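PDB 3S40: diacylglycerol kinase from Bacillus anthracis, which probably transfers the gamma-phosphate of ATP to diacylglycerol to give phosphatidic acid. Local coordinates for residues L45-Q50 with T54-E59; N101-T106 with H137-W142; V183-T186 with V191-D194. All blocks are in the same frame, centred on the assembly; numbering follows the deposited sequence.

How the contacts relate
Contact 1 lies at the surface of the kinase catalytic domain, contact 2 almost at the centre of the chain, and contact 3 in the distant part of the C-terminal beta sandwich. Between centres, contacts 1 and 2 are about 20 Å apart, contacts 2 and 3 about 25 Å and contacts 1 and 3 about 40 Å. Contacts 1 and 3 lie on opposite sides of the chain's centre. Contacts 2 and 3 reach the two outermost strands, 136-138 and 190-196, of one six-stranded antiparallel sheet. Contact 2 is the one beside the probable nucleotide site: D73, within the GGDGT sequence characteristic of this kinase family, accepts hydrogen bonds from the backbone N atoms of N101 and D102.

Contact 1: L45-Q50 with T54-E59; sequences LHTKEQ and TKYCQE
Y56 spans the gap between helix 52-60 and the end of strand 42-46, its ring covered on one face by L45 and its hydroxyl fixed to the backbone of H46. CD1 of L45 stands over that face, 4.0 Å from the centroid of the Y56 ring and 15° off its normal, a CH-pi contact displaced from the centre toward the rim near CG. CB of L45 touches the CD2-CE2 side of the ring, 3.9 Å from Y56 CE2, so two atoms of the leucine bear on it.

The far end of the ring is polar. Y56 OH donates to H46 O over 2.7 Å, at a C=O...donor angle of 144° and from slightly above the carbonyl plane, while the same oxygen sits at the ring edge near the ring plane. With CG of Y56 anti to its carbonyl carbon (chi1 -63°), the ring projects from the helix toward the strand end, and the bond fixes where its hydroxyl end lies. On the other side of the ring plane from L45 CD1, T47 CG2 comes obliquely within 4.0 Å of Y56 CE2, and the aliphatic chain of K48 crosses near the hydroxyl at about a right angle.

A looser polar link lies farther along the loop. One water donates to Q50 O (3.1 Å) and accepts from K55 NZ (3.0 Å). The loop is tied to the start of the helix by D52, whose OD2 accepts from the backbone N of both K48 and E49.

Y56 and T47 also touch I14 of strand 11-15. This is the beta-to-alpha turn of a right-handed beta-alpha-beta crossover, in which helix 52-60 carries the chain from edge strand 42-46 past strand 11-15 to parallel strand 66-71, as in Rossmann-like sheets.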
loop_
_atom_site.group_PDB
_atom_site.type_symbol
_atom_site.label_atom_id
_atom_site.label_comp_id
_atom_site.label_asym_id
_atom_site.label_seq_id
_atom_site.Cartn_x
_atom_site.Cartn_y
_atom_site.Cartn_z
ATOM N N LEU A 45 14.019 17.254 -3.514
ATOM C CA LEU A 45 13.931 17.174 -4.970
ATOM C C LEU A 45 12.491 17.194 -5.421
ATOM O O LEU A 45 11.666 16.435 -4.910
ATOM C CB LEU A 45 14.580 15.882 -5.486
ATOM C CG LEU A 45 16.064 15.629 -5.219
ATOM C CD1 LEU A 45 16.437 14.230 -5.740
ATOM C CD2 LEU A 45 16.958 16.714 -5.867
ATOM N N HIS A 46 12.178 18.042 -6.393
ATOM C CA HIS A 46 10.844 18.014 -6.973
ATOM C C HIS A 46 10.820 16.998 -8.099
ATOM O O HIS A 46 11.805 16.860 -8.806
ATOM C CB HIS A 46 10.469 19.382 -7.518
ATOM C CG HIS A 46 10.501 20.474 -6.496
ATOM N ND1 HIS A 46 10.024 21.743 -6.750
ATOM C CD2 HIS A 46 10.952 20.487 -5.219
ATOM C CE1 HIS A 46 10.184 22.491 -5.675
ATOM N NE2 HIS A 46 10.739 21.752 -4.729
ATOM N N THR A 47 9.717 16.263 -8.252
ATOM C CA THR A 47 9.529 15.441 -9.453
ATOM C C THR A 47 9.117 16.354 -10.606
ATOM O O THR A 47 8.590 17.429 -10.374
ATOM C CB THR A 47 8.415 14.388 -9.275
ATOM O OG1 THR A 47 7.224 15.032 -8.796
ATOM C CG2 THR A 47 8.843 13.303 -8.271
ATOM N N LYS A 48 9.348 15.922 -11.838
ATOM C CA LYS A 48 8.895 16.668 -13.015
ATOM C C LYS A 48 7.973 15.818 -13.876
ATOM O O LYS A 48 6.924 16.276 -14.323
ATOM C CB LYS A 48 10.071 17.173 -13.853
ATOM C CG LYS A 48 10.736 18.423 -13.295
ATOM C CD LYS A 48 12.086 18.112 -12.652
ATOM C CE LYS A 48 12.767 19.370 -12.121
ATOM N NZ LYS A 48 14.073 19.064 -11.468
ATOM N N GLU A 49 8.369 14.577 -14.119
ATOM C CA GLU A 49 7.498 13.668 -14.845
ATOM C C GLU A 49 7.287 12.386 -14.074
ATOM O O GLU A 49 8.020 12.087 -13.121
ATOM C CB GLU A 49 8.070 13.337 -16.220
ATOM C CG GLU A 49 8.170 14.526 -17.148
ATOM C CD GLU A 49 9.533 14.622 -17.797
ATOM O OE1 GLU A 49 10.478 13.989 -17.277
ATOM O OE2 GLU A 49 9.657 15.325 -18.823
ATOM N N GLN A 50 6.267 11.647 -14.500
ATOM C CA GLN A 50 6.077 10.266 -14.106
ATOM C C GLN A 50 7.390 9.498 -14.232
ATOM O O GLN A 50 8.098 9.620 -15.229
ATOM C CB GLN A 50 5.006 9.627 -14.996
ATOM C CG GLN A 50 4.736 8.159 -14.713
ATOM C CD GLN A 50 3.818 7.527 -15.744
ATOM O OE1 GLN A 50 3.474 8.150 -16.755
ATOM N NE2 GLN A 50 3.414 6.282 -15.496
ATOM N N THR A 54 10.549 7.248 -8.792
ATOM C CA THR A 54 11.229 5.957 -8.903
ATOM C C THR A 54 12.729 6.147 -9.143
ATOM O O THR A 54 13.545 5.503 -8.488
ATOM C CB THR A 54 10.625 5.088 -10.037
ATOM O OG1 THR A 54 9.221 4.895 -9.804
ATOM C CG2 THR A 54 11.328 3.743 -10.132
ATOM N N LYS A 55 13.091 7.016 -10.085
ATOM C CA LYS A 55 14.506 7.233 -10.376
ATOM C C LYS A 55 15.242 7.871 -9.203
ATOM O O LYS A 55 16.396 7.554 -8.974
ATOM C CB LYS A 55 14.708 8.086 -11.631
ATOM C CG LYS A 55 14.275 7.401 -12.896
ATOM C CD LYS A 55 14.196 8.369 -14.050
ATOM C CE LYS A 55 13.450 7.744 -15.231
ATOM N NZ LYS A 55 13.431 8.652 -16.419
ATOM N N TYR A 56 14.587 8.772 -8.470
ATOM C CA TYR A 56 15.268 9.424 -7.351
ATOM C C TYR A 56 15.505 8.393 -6.258
ATOM O O TYR A 56 16.585 8.354 -5.655
ATOM C CB TYR A 56 14.461 10.583 -6.767
ATOM C CG TYR A 56 14.188 11.749 -7.686
ATOM C CD1 TYR A 56 14.958 11.983 -8.816
ATOM C CD2 TYR A 56 13.139 12.631 -7.408
ATOM C CE1 TYR A 56 14.692 13.084 -9.653
ATOM C CE2 TYR A 56 12.867 13.713 -8.225
ATOM C CZ TYR A 56 13.644 13.939 -9.342
ATOM O OH TYR A 56 13.345 15.016 -10.144
ATOM N N CYS A 57 14.501 7.547 -6.016
ATOM C CA CYS A 57 14.643 6.511 -4.996
ATOM C C CYS A 57 15.832 5.641 -5.305
ATOM O O CYS A 57 16.660 5.382 -4.437
ATOM C CB CYS A 57 13.380 5.645 -4.877
ATOM S SG CYS A 57 12.029 6.470 -3.990
ATOM N N GLN A 58 15.908 5.193 -6.551
ATOM C CA GLN A 58 16.971 4.290 -6.970
ATOM C C GLN A 58 18.343 4.955 -6.930
ATOM O O GLN A 58 19.322 4.323 -6.581
ATOM C CB GLN A 58 16.660 3.691 -8.346
ATOM C CG GLN A 58 15.539 2.651 -8.223
ATOM C CD GLN A 58 15.066 2.077 -9.539
ATOM O OE1 GLN A 58 15.335 2.621 -10.609
ATOM N NE2 GLN A 58 14.334 0.979 -9.463
ATOM N N GLU A 59 18.400 6.251 -7.222
ATOM C CA GLU A 59 19.682 6.932 -7.171
ATOM C C GLU A 59 20.141 7.182 -5.739
ATOM O O GLU A 59 21.322 7.075 -5.445
ATOM C CB GLU A 59 19.624 8.247 -7.931
ATOM C CG GLU A 59 20.832 9.107 -7.704
ATOM C CD GLU A 59 20.767 10.393 -8.511
ATOM O OE1 GLU A 59 19.784 10.562 -9.274
ATOM O OE2 GLU A 59 21.694 11.224 -8.382
HETATM O O HOH W 1 11.156 10.308 -15.459
#

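Contact 2: N101-T106 with H137-W142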
loop_
_atom_site.group_PDB
_atom_site.type_symbol
_atom_site.label_atom_id
_atom_site.label_comp_id
_atom_site.label_asym_id
_atom_site.label_seq_id
_atom_site.Cartn_x
_atom_site.Cartn_y
_atom_site.Cartn_z
ATOM N N ASN A 101 -4.512 8.224 -0.137
ATOM C CA ASN A 101 -3.377 8.062 0.754
ATOM C C ASN A 101 -3.532 6.774 1.582
ATOM O O ASN A 101 -3.313 6.753 2.794
ATOM C CB ASN A 101 -3.273 9.307 1.625
ATOM C CG ASN A 101 -3.281 10.579 0.791
ATOM O OD1 ASN A 101 -2.465 10.727 -0.125
ATOM N ND2 ASN A 101 -4.215 11.486 1.078
ATOM N N ASP A 102 -3.921 5.701 0.896
ATOM C CA ASP A 102 -4.210 4.425 1.534
ATOM C C ASP A 102 -3.086 3.918 2.414
ATOM O O ASP A 102 -3.305 3.538 3.579
ATOM C CB ASP A 102 -4.555 3.379 0.479
ATOM C CG ASP A 102 -5.987 3.502 0.002
ATOM O OD1 ASP A 102 -6.816 3.981 0.805
ATOM O OD2 ASP A 102 -6.273 3.130 -1.157
ATOM N N PHE A 103 -1.869 3.900 1.884
ATOM C CA PHE A 103 -0.818 3.382 2.732
ATOM C C PHE A 103 -0.417 4.286 3.902
ATOM O O PHE A 103 -0.046 3.789 4.974
ATOM C CB PHE A 103 0.394 2.839 1.969
ATOM C CG PHE A 103 0.967 1.647 2.646
ATOM C CD1 PHE A 103 0.370 0.405 2.482
ATOM C CD2 PHE A 103 2.011 1.785 3.550
ATOM C CE1 PHE A 103 0.844 -0.703 3.156
ATOM C CE2 PHE A 103 2.492 0.691 4.231
ATOM C CZ PHE A 103 1.908 -0.559 4.039
ATOM N N SER A 104 -0.510 5.593 3.711
ATOM C CA SER A 104 -0.255 6.521 4.793
ATOM C C SER A 104 -1.273 6.269 5.901
ATOM O O SER A 104 -0.935 6.277 7.103
ATOM C CB SER A 104 -0.260 7.994 4.297
ATOM O OG SER A 104 -1.564 8.571 4.298
ATOM N N ARG A 105 -2.517 5.999 5.521
ATOM C CA ARG A 105 -3.525 5.675 6.546
ATOM C C ARG A 105 -3.207 4.380 7.276
ATOM O O ARG A 105 -3.408 4.265 8.479
ATOM C CB ARG A 105 -4.931 5.599 5.955
ATOM C CG ARG A 105 -5.460 6.955 5.507
ATOM C CD ARG A 105 -6.765 6.793 4.762
ATOM N NE ARG A 105 -7.036 7.938 3.905
ATOM C CZ ARG A 105 -7.734 8.997 4.293
ATOM N NH1 ARG A 105 -7.929 10.000 3.446
ATOM N NH2 ARG A 105 -8.230 9.044 5.528
ATOM N N THR A 106 -2.691 3.405 6.546
ATOM C CA THR A 106 -2.337 2.137 7.163
ATOM C C THR A 106 -1.337 2.368 8.317
ATOM O O THR A 106 -1.414 1.729 9.378
ATOM C CB THR A 106 -1.793 1.164 6.094
ATOM O OG1 THR A 106 -2.872 0.765 5.234
ATOM C CG2 THR A 106 -1.191 -0.074 6.743
ATOM N N HIS A 137 6.075 -6.159 -7.285
ATOM C CA HIS A 137 5.842 -5.799 -5.878
ATOM C C HIS A 137 4.598 -4.948 -5.686
ATOM O O HIS A 137 4.380 -3.999 -6.437
ATOM C CB HIS A 137 7.027 -5.018 -5.287
ATOM C CG HIS A 137 8.303 -5.791 -5.248
ATOM N ND1 HIS A 137 9.283 -5.656 -6.209
ATOM C CD2 HIS A 137 8.766 -6.704 -4.362
ATOM C CE1 HIS A 137 10.294 -6.456 -5.914
ATOM N NE2 HIS A 137 10.007 -7.099 -4.795
ATOM N N PHE A 138 3.803 -5.268 -4.664
ATOM C CA PHE A 138 2.734 -4.362 -4.230
ATOM C C PHE A 138 2.634 -4.216 -2.715
ATOM O O PHE A 138 2.966 -5.127 -1.957
ATOM C CB PHE A 138 1.363 -4.729 -4.823
ATOM C CG PHE A 138 0.808 -6.036 -4.336
ATOM C CD1 PHE A 138 -0.082 -6.076 -3.265
ATOM C CD2 PHE A 138 1.151 -7.224 -4.964
ATOM C CE1 PHE A 138 -0.614 -7.288 -2.829
ATOM C CE2 PHE A 138 0.627 -8.433 -4.536
ATOM C CZ PHE A 138 -0.256 -8.469 -3.461
ATOM N N LEU A 139 2.155 -3.056 -2.296
ATOM C CA LEU A 139 2.074 -2.703 -0.888
ATOM C C LEU A 139 0.644 -2.834 -0.370
ATOM O O LEU A 139 0.414 -3.120 0.811
ATOM C CB LEU A 139 2.542 -1.262 -0.723
ATOM C CG LEU A 139 3.389 -0.924 0.493
ATOM C CD1 LEU A 139 4.397 -2.023 0.740
ATOM C CD2 LEU A 139 4.074 0.422 0.276
ATOM N N ASN A 140 -0.319 -2.623 -1.261
ATOM C CA ASN A 140 -1.706 -2.518 -0.845
ATOM C C ASN A 140 -2.575 -3.705 -1.205
ATOM O O ASN A 140 -3.127 -4.370 -0.323
ATOM C CB ASN A 140 -2.330 -1.237 -1.386
ATOM C CG ASN A 140 -2.812 -0.344 -0.292
ATOM O OD1 ASN A 140 -2.265 0.737 -0.065
ATOM N ND2 ASN A 140 -3.834 -0.797 0.422
ATOM N N PHE A 141 -2.706 -3.985 -2.494
ATOM C CA PHE A 141 -3.647 -5.011 -2.882
ATOM C C PHE A 141 -3.399 -5.541 -4.277
ATOM O O PHE A 141 -2.785 -4.887 -5.107
ATOM C CB PHE A 141 -5.086 -4.477 -2.767
ATOM C CG PHE A 141 -5.523 -3.658 -3.953
ATOM C CD1 PHE A 141 -6.198 -4.253 -5.009
ATOM C CD2 PHE A 141 -5.230 -2.305 -4.027
ATOM C CE1 PHE A 141 -6.587 -3.509 -6.107
ATOM C CE2 PHE A 141 -5.612 -1.551 -5.133
ATOM C CZ PHE A 141 -6.292 -2.155 -6.173
ATOM N N TRP A 142 -3.902 -6.744 -4.505
ATOM C CA TRP A 142 -3.924 -7.397 -5.802
ATOM C C TRP A 142 -5.394 -7.803 -5.992
ATOM O O TRP A 142 -6.000 -8.380 -5.084
ATOM C CB TRP A 142 -3.016 -8.622 -5.725
ATOM C CG TRP A 142 -2.983 -9.563 -6.908
ATOM C CD1 TRP A 142 -1.947 -9.735 -7.786
ATOM C CD2 TRP A 142 -3.994 -10.516 -7.295
ATOM N NE1 TRP A 142 -2.258 -10.716 -8.705
ATOM C CE2 TRP A 142 -3.506 -11.209 -8.428
ATOM C CE3 TRP A 142 -5.262 -10.836 -6.805
ATOM C CZ2 TRP A 142 -4.250 -12.194 -9.081
ATOM C CZ3 TRP A 142 -5.994 -11.822 -7.447
ATOM C CH2 TRP A 142 -5.487 -12.488 -8.576
HETATM O O HOH W 2 -3.263 0.690 2.651
#
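The apolar part of the contact is F103 against L139. CG of L139 sits over the middle of the F103 ring, 3.8 Å from its centroid and 14° off the normal, a CH-pi contact in which the two side chains cross at about a right angle; L139 CD2 reaches the CG and CD2 side of the same ring. The opposite face of F103 is backed by CB of T106, one turn on in the same helix, so the ring is held between its own helix and the loop 139-140.

Two oxygens come close to the ring. N140 OD1 lies at its edge, 3.7 Å from F103 CD1, with the amide plane turned 89° to the ring. The carbonyl oxygen of L139, which accepts a bond from N203 ND2, comes within 3.4 Å of F103 CE1.

Hydrogen bonding across the contact runs through water: N140 ND2, also bonded to Y206 O, donates to a water over 2.7 Å, and this water is 2.6 Å from T106 OG1. CG of D102 is anti to its carbonyl carbon (chi1 -80°), which leaves D102 CB 3.5 Å from N140 OD1 while the carboxylate is engaged by the backbone N of G208 and of G209, one oxygen each. N101 O takes both R105 N and S104 OG within the first turn.

Short helix 102-106 thus lies against the bend where strand 136-138 passes into strand 141-144, with V128 of strand 125-133 and M295 of strand 284-296 also touching F103, and Y206 of strand 206-207 against D102 and T106.

Contact 3: V183-T186 with V191-D194; sequences VKIT and VYED
K184 NZ and E193 OE2 form a salt bridge of 2.6 Å, the ammonium meeting the carboxylate oxygen on its anti side, 16° out of the carboxylate plane. The two side chains lie alongside one another and point the same way, as K184 and E193 are a non-hydrogen-bonded pair with CA atoms 4.4 Å apart. The lysine leaves the backbone with CG anti to N (chi1 -157°), then bends at its last two torsions, which curls NZ back onto the glutamate.

The same face carries T186 and V191, whose methyls CG2 and CG1 touch at 3.5 Å. The hydrogen-bonded pairs of this beta hairpin, strands 181-187 and 190-196, antiparallel at 172°, alternate with these: I185-Y192 between them, V183-D194 beyond K184-E193. V183 N and D194 O pair at 2.9 Å, with D194 N returning to V183 O, and I185 and Y192 are joined reciprocally in the same way. Further CA-H...O contacts reach V183 O from E193 CA, Y192 O from K184 CA and I185 O from V191 CA.

On the other face are V183, I185, Y192 and D194. I185 CD1 comes obliquely to within 4.1 Å of Y192 CD1, while V183 CG1 comes to the ring edge, 4.1 Å from Y192 CE1. This face turns to the second sheet of the sandwich: the Y192 ring stacks on F255 of strand 254-259, and I185 packs on I226 and V228 of strand 224-230. Strand 190-196 is outermost in its sheet, whereas strand 181-187 continues on its other side into strand 261-266, through backbone bonds of K184 with E265 and of T186 with H263.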
loop_
_atom_site.group_PDB
_atom_site.type_symbol
_atom_site.label_atom_id
_atom_site.label_comp_id
_atom_site.label_asym_id
_atom_site.label_seq_id
_atom_site.Cartn_x
_atom_site.Cartn_y
_atom_site.Cartn_z
ATOM N N VAL A 183 -12.611 -19.791 -10.527
ATOM C CA VAL A 183 -11.286 -19.555 -10.000
ATOM C C VAL A 183 -10.854 -20.778 -9.216
ATOM O O VAL A 183 -11.676 -21.500 -8.639
ATOM C CB VAL A 183 -11.250 -18.302 -9.077
ATOM C CG1 VAL A 183 -11.877 -18.614 -7.708
ATOM C CG2 VAL A 183 -9.824 -17.800 -8.900
ATOM N N LYS A 184 -9.551 -21.009 -9.222
ATOM C CA LYS A 184 -8.947 -22.085 -8.463
ATOM C C LYS A 184 -7.815 -21.445 -7.673
ATOM O O LYS A 184 -6.954 -20.774 -8.254
ATOM C CB LYS A 184 -8.395 -23.137 -9.422
ATOM C CG LYS A 184 -8.240 -24.521 -8.832
ATOM C CD LYS A 184 -7.983 -25.554 -9.928
ATOM C CE LYS A 184 -8.776 -25.248 -11.205
ATOM N NZ LYS A 184 -10.243 -25.100 -10.984
ATOM N N ILE A 185 -7.823 -21.622 -6.355
ATOM C CA ILE A 185 -6.793 -21.002 -5.521
ATOM C C ILE A 185 -6.088 -22.044 -4.682
ATOM O O ILE A 185 -6.731 -22.777 -3.936
ATOM C CB ILE A 185 -7.377 -19.909 -4.577
ATOM C CG1 ILE A 185 -8.126 -18.834 -5.380
ATOM C CG2 ILE A 185 -6.273 -19.274 -3.740
ATOM C CD1 ILE A 185 -8.843 -17.789 -4.530
ATOM N N THR A 186 -4.770 -22.119 -4.823
ATOM C CA THR A 186 -3.940 -22.935 -3.936
ATOM C C THR A 186 -3.204 -22.017 -2.973
ATOM O O THR A 186 -2.599 -21.022 -3.384
ATOM C CB THR A 186 -2.888 -23.750 -4.715
ATOM O OG1 THR A 186 -1.936 -22.858 -5.321
ATOM C CG2 THR A 186 -3.549 -24.593 -5.791
ATOM N N VAL A 191 -6.453 -25.934 -1.281
ATOM C CA VAL A 191 -7.052 -25.337 -2.472
ATOM C C VAL A 191 -8.506 -24.911 -2.294
ATOM O O VAL A 191 -9.220 -25.379 -1.393
ATOM C CB VAL A 191 -6.960 -26.255 -3.707
ATOM C CG1 VAL A 191 -5.540 -26.779 -3.884
ATOM C CG2 VAL A 191 -7.952 -27.393 -3.590
ATOM N N TYR A 192 -8.920 -24.014 -3.184
ATOM C CA TYR A 192 -10.261 -23.456 -3.206
ATOM C C TYR A 192 -10.720 -23.304 -4.650
ATOM O O TYR A 192 -10.097 -22.586 -5.425
ATOM C CB TYR A 192 -10.283 -22.084 -2.526
ATOM C CG TYR A 192 -11.599 -21.367 -2.691
ATOM C CD1 TYR A 192 -11.821 -20.523 -3.771
ATOM C CD2 TYR A 192 -12.627 -21.544 -1.775
ATOM C CE1 TYR A 192 -13.026 -19.869 -3.932
ATOM C CE2 TYR A 192 -13.840 -20.897 -1.928
ATOM C CZ TYR A 192 -14.032 -20.060 -3.007
ATOM O OH TYR A 192 -15.236 -19.413 -3.164
ATOM N N GLU A 193 -11.805 -23.983 -5.006
ATOM C CA GLU A 193 -12.403 -23.822 -6.326
ATOM C C GLU A 193 -13.829 -23.328 -6.193
ATOM O O GLU A 193 -14.598 -23.833 -5.365
ATOM C CB GLU A 193 -12.390 -25.141 -7.092
ATOM C CG GLU A 193 -11.174 -25.335 -7.971
ATOM C CD GLU A 193 -10.930 -26.795 -8.313
ATOM O OE1 GLU A 193 -10.885 -27.626 -7.378
ATOM O OE2 GLU A 193 -10.788 -27.112 -9.515
ATOM N N ASP A 194 -14.187 -22.340 -7.005
ATOM C CA ASP A 194 -15.551 -21.833 -6.989
ATOM C C ASP A 194 -15.821 -20.787 -8.061
ATOM O O ASP A 194 -14.958 -20.468 -8.880
ATOM C CB ASP A 194 -15.898 -21.264 -5.609
ATOM C CG ASP A 194 -17.254 -21.728 -5.113
ATOM O OD1 ASP A 194 -17.515 -22.952 -5.151
ATOM O OD2 ASP A 194 -18.059 -20.870 -4.692
#